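Local coordinates for capsid protein (Infectious hypodermal and hematopoietic necrosis virus, PDB 3N7X), which forms the icosahedral capsid of a shrimp parvovirus from sixty beta-barrel subunits and binds calcium ions, at residues Asp44-Phe50 with Leu291-Leu297; Met79-Tyr84 with Glu224-Thr228; Glu166-Leu171 with Gln319-Cys323; Arg218-Gly222 with Tyr311-Pro315. All blocks are in the same frame, centred on the assembly; numbering follows the deposited sequence.

How the interactions relate
Interactions 1, 2 and 3 form a chain of packing. Interaction 1 meets interaction 2, their centres about 15 Å apart, where Leu291 CD1 lies 3.7 Å from Tyr82 CD2. Interaction 2 meets interaction 3, centres about 14 Å apart, through Leu171, whose CD1 is 3.9 Å from Asn80 CB. Interactions 1 and 3 do not touch; their nearest atoms are about 12 Å apart. Interaction 4 branches from the first contact, with Trp220 CH2 3.6 Å from Glu294 CD, and runs on in sequence into interactions 2 and 3. Interaction 3 is closest to the calcium site: the side chains of Thr170 and calcium-binding Gln176 are about 6 Å apart. Interactions 1 and 4 lie away from it.

Interaction 1. Residues Asp44-Phe50 with Leu291-Leu297; sequences DSIHITF and LHLEVRL
Leu297, Phe50 and Leu293 bury the most surface where strand segments 45-50 and 291-296 pair antiparallel, their axes 4.6 Å apart, in the beta-barrel of the capsid protein. Leu297, just past its strand, is held by a bond from its N to Asp44 O (3.1 Å). Its methyls then diverge: CD2 reaches Ile46 CG2 at 4.0 Å, while CD1 lies against the Asp44 carboxylate, whose salt-bridge partner is Arg98 of a second subunit. At the far end, the edge of the Phe50 ring meets Leu293, with CE2 3.9 Å from Leu293 CD2; Leu291 CD2 lies alongside, 3.9 Å from Phe50 CD2. Leu293 reaches this edge with CG anti to its backbone N (chi1 -172°), while its own N and O both bond to Ile48.

The other face, with Ser45, His47, Thr49, His292 and Glu294, is polar. Ser45 OG donates to Glu294 OE2 at 2.6 Å, arriving on the anti side of the carboxylate and 17° out of its plane. The extended Glu294 chain runs alongside His47, its CG over the ring face at 4.0 Å from the centroid. Thr49 OG1 bonds to His292 ND1 at 3.0 Å, at the edge of that imidazole. The strand pair is therefore two-sided: Ile48, Val295 and Leu297 rest on helix 97-109, whereas Glu294 has Ser45 on OE2 and His114 on OE1, two bonds that would probably favour its ionised form.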
# COMPACT_ATOMS: atom_id res chain seq x y z
N ASP A 44 -61.77 28.13 55.86
CA ASP A 44 -61.61 26.68 55.95
C ASP A 44 -62.96 25.99 56.14
O ASP A 44 -63.91 26.57 56.66
CB ASP A 44 -60.59 26.28 57.04
CG ASP A 44 -60.68 27.11 58.30
OD1 ASP A 44 -61.23 28.24 58.27
OD2 ASP A 44 -60.16 26.64 59.34
N SER A 45 -63.04 24.74 55.70
CA SER A 45 -64.30 24.02 55.76
C SER A 45 -64.14 22.52 56.00
O SER A 45 -63.03 22.01 56.09
CB SER A 45 -65.05 24.23 54.45
OG SER A 45 -64.25 23.82 53.35
N ILE A 46 -65.27 21.83 56.09
CA ILE A 46 -65.29 20.39 56.30
C ILE A 46 -66.21 19.75 55.27
O ILE A 46 -67.09 20.41 54.72
CB ILE A 46 -65.80 20.03 57.70
CG1 ILE A 46 -67.17 20.66 57.92
CG2 ILE A 46 -64.80 20.48 58.74
CD1 ILE A 46 -67.84 20.23 59.20
N HIS A 47 -66.01 18.46 55.02
CA HIS A 47 -66.81 17.72 54.05
C HIS A 47 -67.58 16.59 54.70
O HIS A 47 -67.04 15.83 55.49
CB HIS A 47 -65.91 17.17 52.94
CG HIS A 47 -65.26 18.24 52.11
ND1 HIS A 47 -65.80 18.69 50.92
CD2 HIS A 47 -64.14 18.97 52.31
CE1 HIS A 47 -65.04 19.65 50.44
NE2 HIS A 47 -64.02 19.84 51.26
N ILE A 48 -68.86 16.48 54.35
CA ILE A 48 -69.71 15.43 54.90
C ILE A 48 -70.43 14.73 53.76
O ILE A 48 -71.05 15.38 52.92
CB ILE A 48 -70.80 15.97 55.86
CG1 ILE A 48 -70.16 16.70 57.05
CG2 ILE A 48 -71.64 14.83 56.39
CD1 ILE A 48 -69.75 18.12 56.75
N THR A 49 -70.34 13.40 53.74
CA THR A 49 -71.02 12.62 52.71
C THR A 49 -72.26 11.96 53.30
O THR A 49 -72.22 11.44 54.42
CB THR A 49 -70.10 11.53 52.14
OG1 THR A 49 -69.03 12.15 51.42
CG2 THR A 49 -70.88 10.62 51.19
N PHE A 50 -73.35 11.99 52.55
CA PHE A 50 -74.60 11.38 52.98
C PHE A 50 -74.86 10.19 52.08
O PHE A 50 -74.69 10.28 50.86
CB PHE A 50 -75.74 12.38 52.85
CG PHE A 50 -75.66 13.52 53.83
CD1 PHE A 50 -76.35 13.46 55.03
CD2 PHE A 50 -74.85 14.62 53.57
CE1 PHE A 50 -76.24 14.49 55.97
CE2 PHE A 50 -74.73 15.65 54.50
CZ PHE A 50 -75.43 15.58 55.70
N LEU A 291 -74.88 12.20 48.59
CA LEU A 291 -74.73 13.64 48.43
C LEU A 291 -73.46 14.07 49.15
O LEU A 291 -73.19 13.66 50.28
CB LEU A 291 -75.93 14.38 48.99
CG LEU A 291 -75.83 15.91 48.90
CD1 LEU A 291 -77.22 16.52 48.75
CD2 LEU A 291 -75.11 16.47 50.12
N HIS A 292 -72.66 14.89 48.47
CA HIS A 292 -71.42 15.41 49.03
C HIS A 292 -71.63 16.85 49.44
O HIS A 292 -71.84 17.73 48.59
CB HIS A 292 -70.28 15.31 48.01
CG HIS A 292 -69.94 13.90 47.62
ND1 HIS A 292 -69.61 12.93 48.54
CD2 HIS A 292 -69.90 13.30 46.40
CE1 HIS A 292 -69.38 11.79 47.91
NE2 HIS A 292 -69.55 11.98 46.62
N LEU A 293 -71.59 17.09 50.74
CA LEU A 293 -71.80 18.41 51.29
C LEU A 293 -70.51 19.00 51.84
O LEU A 293 -69.66 18.28 52.36
CB LEU A 293 -72.83 18.34 52.42
CG LEU A 293 -73.30 19.67 52.99
CD1 LEU A 293 -74.26 20.34 52.02
CD2 LEU A 293 -73.99 19.43 54.32
N GLU A 294 -70.36 20.31 51.69
CA GLU A 294 -69.19 20.99 52.22
C GLU A 294 -69.74 22.09 53.10
O GLU A 294 -70.57 22.89 52.68
CB GLU A 294 -68.31 21.58 51.11
CG GLU A 294 -67.13 22.38 51.64
CD GLU A 294 -66.15 22.85 50.56
OE1 GLU A 294 -66.54 22.91 49.38
OE2 GLU A 294 -64.99 23.16 50.91
N VAL A 295 -69.28 22.11 54.35
CA VAL A 295 -69.74 23.10 55.30
C VAL A 295 -68.60 23.96 55.76
O VAL A 295 -67.49 23.49 56.06
CB VAL A 295 -70.40 22.44 56.52
CG1 VAL A 295 -70.89 23.51 57.48
CG2 VAL A 295 -71.55 21.56 56.08
N ARG A 296 -68.89 25.25 55.83
CA ARG A 296 -67.95 26.26 56.24
C ARG A 296 -67.79 26.26 57.77
O ARG A 296 -68.77 26.10 58.50
CB ARG A 296 -68.49 27.58 55.70
CG ARG A 296 -67.61 28.75 55.81
CD ARG A 296 -66.40 28.70 54.91
NE ARG A 296 -65.61 29.86 55.29
CZ ARG A 296 -65.81 31.08 54.82
NH1 ARG A 296 -66.74 31.30 53.91
NH2 ARG A 296 -65.13 32.10 55.32
N LEU A 297 -66.56 26.43 58.26
CA LEU A 297 -66.32 26.45 59.71
C LEU A 297 -66.48 27.84 60.31
O LEU A 297 -66.33 28.85 59.62
CB LEU A 297 -64.90 25.97 60.02
CG LEU A 297 -64.59 24.47 59.92
CD1 LEU A 297 -63.09 24.25 60.07
CD2 LEU A 297 -65.35 23.73 61.00
O HOH W 1 -64.47 29.10 57.66
O HOH W 2 -68.11 16.91 49.56

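Interaction 2. Residues Met79-Tyr84 with Glu224-Thr228; sequences MNLYLY and EIPTT
Ile225 is the tightly packed part of this contact, pushed against the helical turn at 80-83. Its branches go to different partners. CG1 meets Leu83 CD2 at 3.9 Å, and CD1 lies 4.1 Å from Met79 CE, the two side chains crossing that of Ile225 at about a right angle. CG2, placed anti to the backbone N by chi1 of -76°, slips beside the amide of Asn80, 3.3 Å from ND2. That amide is fixed from outside the pair, since Asn80 OD1 accepts from Thr231 N. Tyr84 closes the same side: its OH donates to Ile225 O at 2.7 Å, in the carbonyl plane, with that oxygen at the edge of the phenol ring.

Beyond Ile225 the packing thins. The side chain of Pro226 sets out away from the turn and Thr227 is exposed, its CB still 4.2 Å from Tyr84 OH. Each loses far less surface than Ile225, though Pro226 O approaches Asn80 ND2 at 2.8 Å. Among its neighbours the contact is enclosed on several sides: Ile225 N bonds to Tyr99 OH of helix 97-109, Ile225 and Met79 both touch Trp111 of strand 111-131, and Tyr84 packs on Leu171 and Ile175 of helix 171-176.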
# COMPACT_ATOMS: atom_id res chain seq x y z
N MET A 79 -82.53 18.60 48.26
CA MET A 79 -81.57 18.24 49.30
C MET A 79 -82.24 17.45 50.42
O MET A 79 -81.61 16.61 51.06
CB MET A 79 -80.93 19.50 49.88
CG MET A 79 -80.03 20.23 48.90
SD MET A 79 -79.34 21.74 49.60
CE MET A 79 -78.26 21.08 50.88
N ASN A 80 -83.52 17.72 50.64
CA ASN A 80 -84.28 17.06 51.70
C ASN A 80 -84.24 15.55 51.59
O ASN A 80 -84.27 14.85 52.61
CB ASN A 80 -85.73 17.54 51.66
CG ASN A 80 -85.84 19.04 51.57
OD1 ASN A 80 -85.45 19.65 50.57
ND2 ASN A 80 -86.38 19.66 52.62
N LEU A 81 -84.17 15.03 50.37
CA LEU A 81 -84.15 13.59 50.17
C LEU A 81 -82.87 12.94 50.66
O LEU A 81 -82.84 11.73 50.88
CB LEU A 81 -84.36 13.25 48.69
CG LEU A 81 -85.69 13.64 48.06
CD1 LEU A 81 -85.71 13.18 46.61
CD2 LEU A 81 -86.85 13.01 48.82
N TYR A 82 -81.83 13.73 50.85
CA TYR A 82 -80.55 13.19 51.30
C TYR A 82 -80.23 13.46 52.77
O TYR A 82 -79.60 12.64 53.43
CB TYR A 82 -79.41 13.77 50.45
CG TYR A 82 -79.61 13.63 48.95
CD1 TYR A 82 -79.09 12.54 48.25
CD2 TYR A 82 -80.31 14.61 48.24
CE1 TYR A 82 -79.26 12.43 46.86
CE2 TYR A 82 -80.48 14.50 46.86
CZ TYR A 82 -79.95 13.42 46.18
OH TYR A 82 -80.12 13.34 44.82
N LEU A 83 -80.66 14.62 53.27
CA LEU A 83 -80.39 14.99 54.66
C LEU A 83 -81.38 14.41 55.66
O LEU A 83 -81.17 14.47 56.87
CB LEU A 83 -80.34 16.51 54.79
CG LEU A 83 -79.00 17.18 54.46
CD1 LEU A 83 -78.42 16.60 53.19
CD2 LEU A 83 -79.20 18.68 54.33
N TYR A 84 -82.47 13.85 55.15
CA TYR A 84 -83.49 13.24 56.00
C TYR A 84 -83.62 11.76 55.68
O TYR A 84 -83.17 11.30 54.63
CB TYR A 84 -84.85 13.90 55.76
CG TYR A 84 -85.00 15.26 56.39
CD1 TYR A 84 -85.50 15.40 57.69
CD2 TYR A 84 -84.62 16.41 55.70
CE1 TYR A 84 -85.62 16.65 58.28
CE2 TYR A 84 -84.74 17.67 56.28
CZ TYR A 84 -85.25 17.79 57.56
OH TYR A 84 -85.38 19.03 58.13
N GLU A 224 -81.15 26.37 57.20
CA GLU A 224 -81.34 24.94 57.40
C GLU A 224 -82.15 24.40 56.22
O GLU A 224 -82.62 25.16 55.38
CB GLU A 224 -82.15 24.66 58.67
CG GLU A 224 -81.78 25.48 59.89
CD GLU A 224 -82.64 25.11 61.10
OE1 GLU A 224 -83.86 24.90 60.92
OE2 GLU A 224 -82.10 25.04 62.22
N ILE A 225 -82.30 23.08 56.18
CA ILE A 225 -83.10 22.44 55.15
C ILE A 225 -84.29 21.91 55.95
O ILE A 225 -84.22 20.84 56.55
CB ILE A 225 -82.34 21.29 54.44
CG1 ILE A 225 -81.32 21.87 53.46
CG2 ILE A 225 -83.32 20.43 53.65
CD1 ILE A 225 -80.22 22.65 54.09
N PRO A 226 -85.39 22.68 55.98
CA PRO A 226 -86.62 22.35 56.70
C PRO A 226 -87.35 21.11 56.22
O PRO A 226 -87.01 20.51 55.21
CB PRO A 226 -87.46 23.61 56.52
CG PRO A 226 -87.10 24.01 55.12
CD PRO A 226 -85.59 23.87 55.13
N THR A 227 -88.38 20.76 56.97
CA THR A 227 -89.19 19.60 56.68
C THR A 227 -90.44 20.04 55.93
O THR A 227 -91.20 19.22 55.42
CB THR A 227 -89.60 18.95 58.00
OG1 THR A 227 -90.26 17.71 57.73
CG2 THR A 227 -90.57 19.85 58.77
N THR A 228 -90.62 21.35 55.85
CA THR A 228 -91.79 21.94 55.22
C THR A 228 -91.70 22.24 53.73
O THR A 228 -92.71 22.18 53.02
CB THR A 228 -92.13 23.25 55.93
OG1 THR A 228 -91.10 24.21 55.67
CG2 THR A 228 -92.23 23.03 57.43

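Interaction 3. Residues Glu166-Leu171 with Gln319-Cys323; sequences ETDVTL and QLNKC
Asn321 and Val169 both put a branch between backbone N and carbonyl carbon, and these torsions turn both toward the other segment: chi1 of 60° aims the Asn321 amide at Thr167, and chi1 of 61° aims Val169 CG1 at Leu320. The motif is a type I beta turn, Gln319 to Lys322, closed by Lys322 N to Gln319 O and set against the loop leading into helix 171-176. Thr170 is the N-cap of that helix, its OG1 accepting from Lys173 N. The calcium site is close: the side chain of Gln176, a calcium ligand, is about 6 Å from that of Thr170.

Leu320 forms the blunt corner of the turn. Its CB is 3.6 Å from Val169 O and its CG 4.0 Å from Leu171 N, so it covers the backbone at the helix start. Its chi2 of 9° is nearly eclipsed, so its rotamer is either strained or uncertain. Val169 CG1 lies 4.3 Å from Leu320 CB; its modelled approach to Leu320 O is too short to rely on. That oxygen accepts from Trp174 NE1. Asn321 ND2 donates to Thr167 O at 3.2 Å, the acceptor lying near the amide plane but the donor tilted from the carbonyl plane.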
# COMPACT_ATOMS: atom_id res chain seq x y z
N GLU A 166 -101.85 14.40 44.19
CA GLU A 166 -102.43 14.67 45.50
C GLU A 166 -101.71 15.90 46.02
O GLU A 166 -100.48 15.93 46.05
CB GLU A 166 -102.20 13.51 46.44
CG GLU A 166 -102.77 12.23 45.92
CD GLU A 166 -102.80 11.16 46.97
OE1 GLU A 166 -101.72 10.87 47.55
OE2 GLU A 166 -103.90 10.62 47.22
N THR A 167 -102.46 16.90 46.45
CA THR A 167 -101.84 18.12 46.91
C THR A 167 -101.52 18.20 48.39
O THR A 167 -101.19 19.27 48.91
CB THR A 167 -102.70 19.31 46.53
OG1 THR A 167 -104.06 19.01 46.86
CG2 THR A 167 -102.57 19.61 45.01
N ASP A 168 -101.60 17.08 49.08
CA ASP A 168 -101.31 17.05 50.50
C ASP A 168 -100.13 16.14 50.77
O ASP A 168 -100.00 15.59 51.87
CB ASP A 168 -102.53 16.55 51.27
CG ASP A 168 -103.03 15.20 50.76
OD1 ASP A 168 -103.72 14.49 51.53
OD2 ASP A 168 -102.74 14.86 49.59
N VAL A 169 -99.27 15.97 49.78
CA VAL A 169 -98.11 15.10 49.93
C VAL A 169 -97.11 15.68 50.95
O VAL A 169 -96.89 16.88 51.01
CB VAL A 169 -97.43 14.87 48.57
CG1 VAL A 169 -96.96 16.19 47.99
CG2 VAL A 169 -96.28 13.89 48.72
N THR A 170 -96.52 14.80 51.76
CA THR A 170 -95.56 15.20 52.78
C THR A 170 -94.13 14.79 52.42
O THR A 170 -93.92 13.98 51.51
CB THR A 170 -95.87 14.53 54.13
OG1 THR A 170 -95.63 13.12 54.02
CG2 THR A 170 -97.32 14.77 54.52
N LEU A 171 -93.16 15.32 53.15
CA LEU A 171 -91.77 14.96 52.90
C LEU A 171 -91.60 13.46 53.12
O LEU A 171 -90.87 12.79 52.38
CB LEU A 171 -90.83 15.72 53.83
CG LEU A 171 -89.37 15.27 53.77
CD1 LEU A 171 -88.87 15.38 52.34
CD2 LEU A 171 -88.51 16.11 54.71
N GLN A 319 -92.21 23.68 46.67
CA GLN A 319 -93.27 23.18 47.54
C GLN A 319 -93.41 21.69 47.35
O GLN A 319 -93.25 21.18 46.25
CB GLN A 319 -94.61 23.87 47.22
CG GLN A 319 -94.58 25.38 47.35
CD GLN A 319 -94.01 26.06 46.11
OE1 GLN A 319 -93.45 27.16 46.20
NE2 GLN A 319 -94.15 25.41 44.96
N LEU A 320 -93.73 20.99 48.43
CA LEU A 320 -93.90 19.54 48.40
C LEU A 320 -94.91 19.04 47.36
O LEU A 320 -94.82 17.90 46.91
CB LEU A 320 -94.29 19.04 49.79
CG LEU A 320 -93.22 18.60 50.79
CD1 LEU A 320 -91.83 18.95 50.30
CD2 LEU A 320 -93.50 19.26 52.13
N ASN A 321 -95.87 19.88 46.97
CA ASN A 321 -96.88 19.47 45.99
C ASN A 321 -96.70 20.10 44.62
O ASN A 321 -97.62 20.11 43.80
CB ASN A 321 -98.29 19.81 46.50
CG ASN A 321 -98.49 21.30 46.75
OD1 ASN A 321 -97.68 22.13 46.32
ND2 ASN A 321 -99.57 21.64 47.44
N LYS A 322 -95.50 20.63 44.38
CA LYS A 322 -95.20 21.26 43.10
C LYS A 322 -93.95 20.65 42.47
O LYS A 322 -93.10 20.08 43.15
CB LYS A 322 -94.98 22.76 43.27
CG LYS A 322 -96.20 23.52 43.72
CD LYS A 322 -97.29 23.50 42.67
CE LYS A 322 -98.54 24.18 43.22
NZ LYS A 322 -99.66 24.16 42.24
N CYS A 323 -93.86 20.79 41.16
CA CYS A 323 -92.74 20.28 40.40
C CYS A 323 -92.30 21.35 39.41
O CYS A 323 -93.07 21.73 38.52
CB CYS A 323 -93.16 19.01 39.66
SG CYS A 323 -92.00 18.43 38.41

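Interaction 4. Residues Arg218-Gly222 with Tyr311-Pro315; sequences RNWYG and YLHAP
Tyr221 and His313 form a parallel beta bridge, the one firm step of a minimal, weakly bonded two-stranded parallel sheet joining segments 218-222 and 311-315. His313 N donates to Trp220 O at 2.9 Å and Gly222 N to His313 O at 3.1 Å, joining the segments at this one step, beyond which they diverge, their end-to-end directions 72° apart.

Leu312 is the first bump: its CD2 presses on Trp220 CB at 3.5 Å, while its CD1 fits over the bare backbone of Gly222. Pro315 is the second, its CD in the angle between Gly222 O (3.6 Å) and the Tyr221 ring. On the face that carries Tyr221 and His313, CB of His313 is wedged against Tyr221 CE1 at 3.5 Å.

Asn219 lies flat on the His313 imidazole as an amide-ring stack, its plane 9° from that of the ring and its CG over the centre. Asn219 ND2 donates to Tyr221 OH and to Val251 O, and His313 NE2 bonds to Val251 N. Trp220 places its indole on the opposite face, where Lys112 and Arg296 both make cation-pi contacts with it, tying the bridge to the barrel strands. His313 ND1 reaches back to Tyr311 O at 2.9 Å: the oxygen lies close to the ring plane, yet the nitrogen stands 45° out of the carbonyl plane.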
# COMPACT_ATOMS: atom_id res chain seq x y z
N ARG A 218 -69.88 28.34 43.13
CA ARG A 218 -69.31 29.68 43.24
C ARG A 218 -69.68 30.39 44.54
O ARG A 218 -68.94 31.27 44.99
CB ARG A 218 -69.73 30.54 42.04
CG ARG A 218 -71.09 31.22 42.17
CD ARG A 218 -71.51 31.77 40.82
NE ARG A 218 -71.70 30.69 39.86
CZ ARG A 218 -71.49 30.78 38.56
NH1 ARG A 218 -71.07 31.92 38.02
NH2 ARG A 218 -71.69 29.73 37.78
N ASN A 219 -70.80 30.01 45.15
CA ASN A 219 -71.24 30.63 46.39
C ASN A 219 -71.37 29.67 47.56
O ASN A 219 -71.30 28.45 47.41
CB ASN A 219 -72.61 31.29 46.22
CG ASN A 219 -72.65 32.29 45.09
OD1 ASN A 219 -71.78 33.15 44.98
ND2 ASN A 219 -73.67 32.19 44.26
N TRP A 220 -71.55 30.26 48.74
CA TRP A 220 -71.80 29.51 49.97
C TRP A 220 -73.27 29.84 50.23
O TRP A 220 -73.72 30.96 49.94
CB TRP A 220 -70.95 30.03 51.14
CG TRP A 220 -69.51 29.62 51.09
CD1 TRP A 220 -68.43 30.41 50.82
CD2 TRP A 220 -68.98 28.30 51.32
NE1 TRP A 220 -67.27 29.68 50.87
CE2 TRP A 220 -67.58 28.38 51.17
CE3 TRP A 220 -69.57 27.06 51.64
CZ2 TRP A 220 -66.74 27.26 51.33
CZ3 TRP A 220 -68.74 25.95 51.79
CH2 TRP A 220 -67.34 26.06 51.64
N TYR A 221 -74.03 28.88 50.74
CA TYR A 221 -75.44 29.10 51.01
C TYR A 221 -75.74 28.92 52.48
O TYR A 221 -75.10 28.11 53.16
CB TYR A 221 -76.28 28.14 50.16
CG TYR A 221 -76.10 28.40 48.68
CD1 TYR A 221 -76.96 29.26 47.99
CD2 TYR A 221 -75.01 27.87 47.98
CE1 TYR A 221 -76.73 29.61 46.66
CE2 TYR A 221 -74.77 28.21 46.64
CZ TYR A 221 -75.63 29.08 45.99
OH TYR A 221 -75.39 29.46 44.69
N GLY A 222 -76.70 29.68 52.99
CA GLY A 222 -77.05 29.58 54.40
C GLY A 222 -78.43 29.01 54.68
O GLY A 222 -79.18 28.71 53.75
N TYR A 311 -72.03 37.52 51.97
CA TYR A 311 -71.85 36.58 50.86
C TYR A 311 -72.67 35.30 50.90
O TYR A 311 -72.70 34.57 49.91
CB TYR A 311 -70.35 36.25 50.71
CG TYR A 311 -69.74 35.62 51.94
CD1 TYR A 311 -69.92 34.27 52.22
CD2 TYR A 311 -68.99 36.38 52.84
CE1 TYR A 311 -69.37 33.69 53.37
CE2 TYR A 311 -68.45 35.82 53.99
CZ TYR A 311 -68.64 34.47 54.25
OH TYR A 311 -68.10 33.90 55.38
N LEU A 312 -73.32 35.00 52.01
CA LEU A 312 -74.14 33.79 52.06
C LEU A 312 -75.41 34.00 51.24
O LEU A 312 -76.24 34.85 51.56
CB LEU A 312 -74.53 33.42 53.49
CG LEU A 312 -73.47 32.75 54.36
CD1 LEU A 312 -74.13 32.21 55.62
CD2 LEU A 312 -72.81 31.61 53.59
N HIS A 313 -75.55 33.22 50.18
CA HIS A 313 -76.74 33.32 49.34
C HIS A 313 -77.84 32.44 49.91
O HIS A 313 -77.59 31.58 50.76
CB HIS A 313 -76.41 32.89 47.91
CG HIS A 313 -75.63 33.91 47.13
ND1 HIS A 313 -74.41 34.39 47.55
CD2 HIS A 313 -75.91 34.54 45.97
CE1 HIS A 313 -73.97 35.27 46.67
NE2 HIS A 313 -74.86 35.38 45.70
N ALA A 314 -79.06 32.66 49.44
CA ALA A 314 -80.19 31.85 49.89
C ALA A 314 -80.55 30.91 48.75
O ALA A 314 -80.75 31.34 47.61
CB ALA A 314 -81.37 32.75 50.24
N PRO A 315 -80.62 29.61 49.04
CA PRO A 315 -80.96 28.63 48.01
C PRO A 315 -82.40 28.76 47.53
O PRO A 315 -83.26 29.31 48.23
CB PRO A 315 -80.71 27.30 48.70
CG PRO A 315 -81.06 27.60 50.13
CD PRO A 315 -80.39 28.95 50.34
O HOH W 3 -70.69 32.77 48.82